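Local coordinates for protein serpin B3 (Homo sapiens, PDB 4ZK3) that probably inhibits proteases, as serpins do, and is the source of Pso p27, which forms a compact structure and large aggregates linked to psoriasis, at residues 83-86 / 87-91; 115-118 / 119-122; 166-169 / 170-174. One frame throughout, in Å; residues are numbered along the deposited sequence.

Contact 1. Residues 83-86 / 87-91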
loop_
_atom_site.group_PDB
_atom_site.type_symbol
_atom_site.label_atom_id
_atom_site.label_comp_id
_atom_site.label_asym_id
_atom_site.label_seq_id
_atom_site.Cartn_x
_atom_site.Cartn_y
_atom_site.Cartn_z
ATOM N N HIS A 83 -18.937 -0.727 6.456
ATOM C CA HIS A 83 -19.665 0.408 5.886
ATOM C C HIS A 83 -18.722 1.580 5.705
ATOM O O HIS A 83 -18.779 2.318 4.734
ATOM C CB HIS A 83 -20.776 0.901 6.849
ATOM C CG HIS A 83 -21.988 0.019 6.923
ATOM N ND1 HIS A 83 -23.164 0.319 6.262
ATOM C CD2 HIS A 83 -22.228 -1.126 7.615
ATOM C CE1 HIS A 83 -24.063 -0.620 6.518
ATOM N NE2 HIS A 83 -23.521 -1.508 7.336
ATOM N N GLN A 84 -17.893 1.804 6.703
ATOM C CA GLN A 84 -16.956 2.926 6.656
ATOM C C GLN A 84 -15.910 2.686 5.559
ATOM O O GLN A 84 -15.561 3.592 4.784
ATOM C CB GLN A 84 -16.337 3.168 8.041
ATOM C CG GLN A 84 -17.405 3.525 9.076
ATOM C CD GLN A 84 -16.834 4.036 10.364
ATOM O OE1 GLN A 84 -17.222 3.599 11.444
ATOM N NE2 GLN A 84 -15.887 4.954 10.258
ATOM N N PHE A 85 -15.490 1.430 5.437
ATOM C CA PHE A 85 -14.578 1.071 4.379
ATOM C C PHE A 85 -15.243 1.200 3.002
ATOM O O PHE A 85 -14.607 1.640 2.051
ATOM C CB PHE A 85 -14.002 -0.335 4.600
ATOM C CG PHE A 85 -12.658 -0.503 3.988
ATOM C CD1 PHE A 85 -12.543 -0.914 2.704
ATOM C CD2 PHE A 85 -11.521 -0.134 4.678
ATOM C CE1 PHE A 85 -11.301 -1.014 2.116
ATOM C CE2 PHE A 85 -10.261 -0.229 4.108
ATOM C CZ PHE A 85 -10.147 -0.672 2.830
ATOM N N GLN A 86 -16.531 0.864 2.895
ATOM C CA GLN A 86 -17.230 1.039 1.649
ATOM C C GLN A 86 -17.235 2.499 1.199
ATOM O O GLN A 86 -17.060 2.789 -0.007
ATOM C CB GLN A 86 -18.645 0.517 1.777
ATOM C CG GLN A 86 -19.537 0.790 0.606
ATOM C CD GLN A 86 -21.007 0.670 1.008
ATOM O OE1 GLN A 86 -21.384 -0.074 1.952
ATOM N NE2 GLN A 86 -21.846 1.426 0.322
ATOM N N LYS A 87 -17.423 3.415 2.148
ATOM C CA LYS A 87 -17.390 4.857 1.837
ATOM C C LYS A 87 -15.992 5.250 1.335
ATOM O O LYS A 87 -15.861 5.955 0.336
ATOM C CB LYS A 87 -17.720 5.689 3.074
ATOM C CG LYS A 87 -19.212 5.847 3.358
ATOM C CD LYS A 87 -19.477 7.079 4.238
ATOM C CE LYS A 87 -20.890 7.657 4.079
ATOM N NZ LYS A 87 -21.851 7.259 5.152
ATOM N N LEU A 88 -14.941 4.778 2.014
ATOM C CA LEU A 88 -13.592 4.983 1.516
ATOM C C LEU A 88 -13.388 4.492 0.093
ATOM O O LEU A 88 -12.870 5.240 -0.743
ATOM C CB LEU A 88 -12.554 4.280 2.385
ATOM C CG LEU A 88 -11.938 5.048 3.549
ATOM C CD1 LEU A 88 -10.813 4.188 4.113
ATOM C CD2 LEU A 88 -11.449 6.444 3.149
ATOM N N LEU A 89 -13.742 3.233 -0.195
ATOM C CA LEU A 89 -13.544 2.701 -1.554
ATOM C C LEU A 89 -14.103 3.639 -2.638
ATOM O O LEU A 89 -13.446 3.877 -3.658
ATOM C CB LEU A 89 -14.114 1.259 -1.686
ATOM C CG LEU A 89 -13.370 0.172 -0.881
ATOM C CD1 LEU A 89 -14.077 -1.149 -1.036
ATOM C CD2 LEU A 89 -11.923 0.002 -1.346
ATOM N N THR A 90 -15.298 4.197 -2.385
ATOM C CA THR A 90 -15.979 5.136 -3.293
ATOM C C THR A 90 -15.079 6.333 -3.613
ATOM O O THR A 90 -14.969 6.742 -4.763
ATOM C CB THR A 90 -17.274 5.714 -2.665
ATOM O OG1 THR A 90 -17.973 4.699 -1.964
ATOM C CG2 THR A 90 -18.210 6.275 -3.736
ATOM N N GLU A 91 -14.448 6.881 -2.579
ATOM C CA GLU A 91 -13.581 8.069 -2.706
ATOM C C GLU A 91 -12.321 7.800 -3.497
ATOM O O GLU A 91 -11.783 8.641 -4.179
ATOM C CB GLU A 91 -13.169 8.524 -1.324
ATOM C CG GLU A 91 -14.332 8.869 -0.408
ATOM C CD GLU A 91 -14.733 10.311 -0.527
ATOM O OE1 GLU A 91 -15.068 10.895 0.528
ATOM O OE2 GLU A 91 -14.678 10.854 -1.664
#
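The Phe85 ring takes a leucine methyl on each of two flanks, both arriving obliquely, neither square over a face nor straight at an edge. Leu89 is the closer, with its CD2 3.7 Å from Phe85 CE1, while Leu88 CD1 stands looser, 4.4 Å from Phe85 CD2. The ring reaches back to them because Phe85 CG lies roughly anti to the backbone N (chi1 -152°), beside its own carbonyl. Thr35 and Ser36 of helix 31-42 also pack against the Phe85 side chain. Another flat group, the exposed His83 imidazole, pairs edge-to-face with Phe126 of helix 117-127.

Beneath the side chains the usual i to i+4 ladder runs on, its straightest rungs being Leu88 N to Gln84 O and Leu89 N to Phe85 O (2.9 Å). One carbonyl is gripped twice: Gln86 O accepts from Thr90 N at 3.3 Å and from Thr90 OG1 at 2.9 Å, the two donors reaching it from opposite faces of its plane. The chemistry thus splits by side: Phe85 and Leu89 are buried in apolar packing, while the exposed Thr90 folds its hydroxyl back onto the helix's own backbone.

Contact 2. Residues 115-118 / 119-122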
loop_
_atom_site.group_PDB
_atom_site.type_symbol
_atom_site.label_atom_id
_atom_site.label_comp_id
_atom_site.label_asym_id
_atom_site.label_seq_id
_atom_site.Cartn_x
_atom_site.Cartn_y
_atom_site.Cartn_z
ATOM N N PHE A 115 -20.313 -20.623 -2.943
ATOM C CA PHE A 115 -20.173 -19.708 -1.780
ATOM C C PHE A 115 -21.539 -19.355 -1.258
ATOM O O PHE A 115 -22.504 -19.436 -1.981
ATOM C CB PHE A 115 -19.395 -18.413 -2.148
ATOM C CG PHE A 115 -17.982 -18.674 -2.527
ATOM C CD1 PHE A 115 -17.027 -18.894 -1.555
ATOM C CD2 PHE A 115 -17.627 -18.798 -3.858
ATOM C CE1 PHE A 115 -15.712 -19.199 -1.904
ATOM C CE2 PHE A 115 -16.333 -19.153 -4.227
ATOM C CZ PHE A 115 -15.363 -19.363 -3.242
ATOM N N LEU A 116 -21.618 -18.929 -0.005
ATOM C CA LEU A 116 -22.884 -18.483 0.565
ATOM C C LEU A 116 -23.331 -17.242 -0.124
ATOM O O LEU A 116 -22.502 -16.332 -0.334
ATOM C CB LEU A 116 -22.668 -18.196 2.046
ATOM C CG LEU A 116 -23.545 -18.843 3.100
ATOM C CD1 LEU A 116 -23.756 -20.322 2.818
ATOM C CD2 LEU A 116 -22.897 -18.598 4.456
ATOM N N GLN A 117 -24.617 -17.156 -0.470
ATOM C CA GLN A 117 -25.127 -15.976 -1.144
ATOM C C GLN A 117 -24.931 -14.763 -0.274
ATOM O O GLN A 117 -24.508 -13.698 -0.718
ATOM C CB GLN A 117 -26.590 -16.129 -1.492
ATOM C CG GLN A 117 -27.090 -15.041 -2.437
ATOM C CD GLN A 117 -26.329 -15.096 -3.775
ATOM O OE1 GLN A 117 -26.097 -16.159 -4.302
ATOM N NE2 GLN A 117 -25.927 -13.972 -4.272
ATOM N N GLU A 118 -25.197 -14.955 1.004
ATOM C CA GLU A 118 -24.871 -13.967 2.020
ATOM C C GLU A 118 -23.446 -13.377 1.847
ATOM O O GLU A 118 -23.279 -12.192 1.891
ATOM C CB GLU A 118 -24.968 -14.626 3.407
ATOM C CG GLU A 118 -25.323 -13.690 4.537
ATOM C CD GLU A 118 -25.125 -14.354 5.915
ATOM O OE1 GLU A 118 -24.889 -15.595 6.012
ATOM O OE2 GLU A 118 -25.178 -13.610 6.915
ATOM N N TYR A 119 -22.446 -14.228 1.693
ATOM C CA TYR A 119 -21.049 -13.778 1.602
ATOM C C TYR A 119 -20.826 -12.984 0.311
ATOM O O TYR A 119 -20.282 -11.864 0.355
ATOM C CB TYR A 119 -20.076 -14.955 1.730
ATOM C CG TYR A 119 -18.639 -14.538 1.619
ATOM C CD1 TYR A 119 -18.094 -13.635 2.516
ATOM C CD2 TYR A 119 -17.832 -14.978 0.538
ATOM C CE1 TYR A 119 -16.794 -13.227 2.396
ATOM C CE2 TYR A 119 -16.524 -14.566 0.420
ATOM C CZ TYR A 119 -16.015 -13.680 1.331
ATOM O OH TYR A 119 -14.731 -13.226 1.208
ATOM N N LEU A 120 -21.311 -13.530 -0.805
ATOM C CA LEU A 120 -21.290 -12.826 -2.093
ATOM C C LEU A 120 -21.983 -11.494 -2.070
ATOM O O LEU A 120 -21.409 -10.523 -2.564
ATOM C CB LEU A 120 -21.845 -13.666 -3.235
ATOM C CG LEU A 120 -21.188 -15.044 -3.419
ATOM C CD1 LEU A 120 -21.961 -15.857 -4.498
ATOM C CD2 LEU A 120 -19.712 -14.912 -3.703
ATOM N N ASP A 121 -23.179 -11.402 -1.495
ATOM C CA ASP A 121 -23.835 -10.106 -1.371
ATOM C C ASP A 121 -23.038 -9.140 -0.537
ATOM O O ASP A 121 -22.933 -7.946 -0.882
ATOM C CB ASP A 121 -25.270 -10.223 -0.807
ATOM C CG ASP A 121 -26.149 -11.046 -1.694
ATOM O OD1 ASP A 121 -25.868 -11.180 -2.897
ATOM O OD2 ASP A 121 -27.107 -11.616 -1.175
ATOM N N ALA A 122 -22.417 -9.630 0.530
ATOM C CA ALA A 122 -21.723 -8.735 1.422
ATOM C C ALA A 122 -20.421 -8.144 0.790
ATOM O O ALA A 122 -20.132 -6.927 0.943
ATOM C CB ALA A 122 -21.402 -9.435 2.731
#
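Phe115 and Leu120 close a hydrophobic staple over the start of helix 117-127: Leu116 is the N-cap, and the residue before it meets the fourth residue of the helix, with Phe115 CB 3.8 Å from Leu120 CD2. This helix lies in the connection between strands 99-110 and 130-134, which pair in parallel in the large serpin sheet. Leu116 contributes its backbone to the first turn. Its O accepts from Leu120 N and, weakly, from Tyr119 N.

On the solvent side, Gln117 can be followed outward. CB leads away from the next turn, but the chain bends at chi2 (62°) and swings back over it. CG then sits 3.7 Å from Asp121 OD2, and CD comes to 4.0 Å from Asp121 OD1. At the tip, OE1 only approaches Leu120 CD1, at 4.2 Å, whereas NE2 donates to Asp121 OD1 at 3.1 Å. The acceptor lies almost in the amide plane of Gln117, while the donor comes from above the carboxylate plane of Asp121, the two planes standing 50° apart. Gln117 NE2 may steady the carboxylate, whose charge at the low pH of this crystal form is not certain.

Tyr119 faces the other way, into the protein, where it packs on Leu176 of strand 174-185 and on Leu43. Its OH is bonded to Met40 O, which satisfies the buried hydroxyl. The backbone bonds of the helix continue with Asp121 N to Gln117 O at 2.8 Å.

Contact 3. Residues 166-169 / 170-174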
loop_
_atom_site.group_PDB
_atom_site.type_symbol
_atom_site.label_atom_id
_atom_site.label_comp_id
_atom_site.label_asym_id
_atom_site.label_seq_id
_atom_site.Cartn_x
_atom_site.Cartn_y
_atom_site.Cartn_z
ATOM N N GLY A 166 3.639 -22.030 -7.592
ATOM C CA GLY A 166 3.796 -22.536 -6.260
ATOM C C GLY A 166 2.610 -22.181 -5.409
ATOM O O GLY A 166 2.315 -22.863 -4.457
ATOM N N ASN A 167 1.876 -21.134 -5.752
ATOM C CA ASN A 167 0.838 -20.656 -4.791
ATOM C C ASN A 167 -0.575 -21.125 -5.108
ATOM O O ASN A 167 -1.401 -21.105 -4.224
ATOM C CB ASN A 167 0.897 -19.115 -4.675
ATOM C CG ASN A 167 2.222 -18.620 -4.098
ATOM O OD1 ASN A 167 3.105 -18.194 -4.840
ATOM N ND2 ASN A 167 2.364 -18.655 -2.796
ATOM N N ILE A 168 -0.861 -21.448 -6.372
ATOM C CA ILE A 168 -2.147 -21.962 -6.838
ATOM C C ILE A 168 -1.983 -23.459 -7.248
ATOM O O ILE A 168 -1.010 -23.816 -7.903
ATOM C CB ILE A 168 -2.686 -21.202 -8.076
ATOM C CG1 ILE A 168 -2.888 -19.710 -7.808
ATOM C CG2 ILE A 168 -3.984 -21.804 -8.533
ATOM C CD1 ILE A 168 -3.494 -19.480 -6.451
ATOM N N GLY A 169 -2.967 -24.281 -6.887
ATOM C CA GLY A 169 -2.969 -25.739 -7.109
ATOM C C GLY A 169 -4.360 -26.217 -7.498
ATOM O O GLY A 169 -5.319 -25.417 -7.531
ATOM N N SER A 170 -4.515 -27.503 -7.822
ATOM C CA SER A 170 -5.846 -27.989 -8.292
ATOM C C SER A 170 -6.804 -28.096 -7.120
ATOM O O SER A 170 -8.022 -28.212 -7.295
ATOM C CB SER A 170 -5.728 -29.339 -8.985
ATOM O OG SER A 170 -5.075 -30.180 -8.072
ATOM N N ASN A 171 -6.271 -28.056 -5.905
ATOM C CA ASN A 171 -7.152 -27.957 -4.763
ATOM C C ASN A 171 -7.540 -26.468 -4.312
ATOM O O ASN A 171 -8.250 -26.281 -3.345
ATOM C CB ASN A 171 -6.541 -28.746 -3.634
ATOM C CG ASN A 171 -5.251 -28.148 -3.191
ATOM O OD1 ASN A 171 -4.508 -27.552 -4.011
ATOM N ND2 ASN A 171 -4.981 -28.247 -1.900
ATOM N N THR A 172 -7.118 -25.447 -5.054
ATOM C CA THR A 172 -7.437 -24.036 -4.721
ATOM C C THR A 172 -8.880 -23.781 -4.968
ATOM O O THR A 172 -9.391 -24.166 -5.998
ATOM C CB THR A 172 -6.559 -23.077 -5.547
ATOM O OG1 THR A 172 -5.226 -23.197 -5.062
ATOM C CG2 THR A 172 -6.954 -21.611 -5.356
ATOM N N THR A 173 -9.588 -23.157 -4.016
ATOM C CA THR A 173 -10.985 -22.827 -4.299
ATOM C C THR A 173 -11.338 -21.324 -4.356
ATOM O O THR A 173 -12.399 -20.990 -4.871
ATOM C CB THR A 173 -11.931 -23.533 -3.329
ATOM O OG1 THR A 173 -11.570 -23.183 -1.990
ATOM C CG2 THR A 173 -11.896 -25.047 -3.596
ATOM N N LEU A 174 -10.443 -20.467 -3.848
ATOM C CA LEU A 174 -10.686 -19.032 -3.648
ATOM C C LEU A 174 -9.363 -18.248 -3.786
ATOM O O LEU A 174 -8.392 -18.577 -3.158
ATOM C CB LEU A 174 -11.266 -18.852 -2.234
ATOM C CG LEU A 174 -11.226 -17.444 -1.640
ATOM C CD1 LEU A 174 -12.571 -16.923 -1.188
ATOM C CD2 LEU A 174 -10.282 -17.398 -0.472
#
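Ile168, just before a type I beta turn from Gly169 to Thr172, meets Thr172, the last residue of that turn, in the loop leading into strand 174-185. Their side chains cross at about a right angle, with Ile168 CG2 lying 3.9 Å from Thr172 OG1 and 4.1 Å from Thr172 CB. Both also rest on Val350 of strand 340-351, the strand that in cleaved serpins is the inserted part of the reactive-centre loop, and Ile168 is further covered by Phe136 and by Pro140 and Arg144 of helix 140-153.

The orientation of Thr172 decides the polar side of the contact. With OG1 set beside its own backbone N (chi1 -70°), the hydroxyl oxygen turns back to the Gly169 amide, and Gly169 N donates to OG1 at 3.1 Å along a nearly straight path (167°). The turn itself is closed in the reverse sense, by Thr172 N donating to Gly169 O at 3.1 Å. That donor stands well above the carbonyl plane, 64° out of it. One threonine therefore holds Gly169 at both its N and its O, once with the side chain and once with the backbone.

Beyond the turn, Thr173 and Leu174 both face Gly351 in a classic beta bulge, which marks the entry to the strand. At the outer corner Asn171 touches Phe352 and bends its amide inward over the turn; since Gly169 carries no side chain, Asn171 OD1 can come within 3.9 Å of Gly169 CA.

Overall arrangement
The three contacts follow one another along the chain, all within the serpin fold. Contact 1 lies in helix 81-91 and contact 2 at the start of helix 117-127; their centres are 19 Å apart and their nearest atoms about 7 Å, and the two helices meet further along, through the C-terminal part of helix 117-127. Contact 3, about 30 Å from contact 1 between centres, precedes strand 174-185. Contacts 2 and 3 touch, Phe115 CE1 packing 3.9 Å from Leu174 CD1, and so join the start of helix 117-127 to the beginning of that strand. Strand 174-185 pairs with 340-351, so contact 3 lies beside the inserted segment, consistent with a cleaved, loop-inserted serpin.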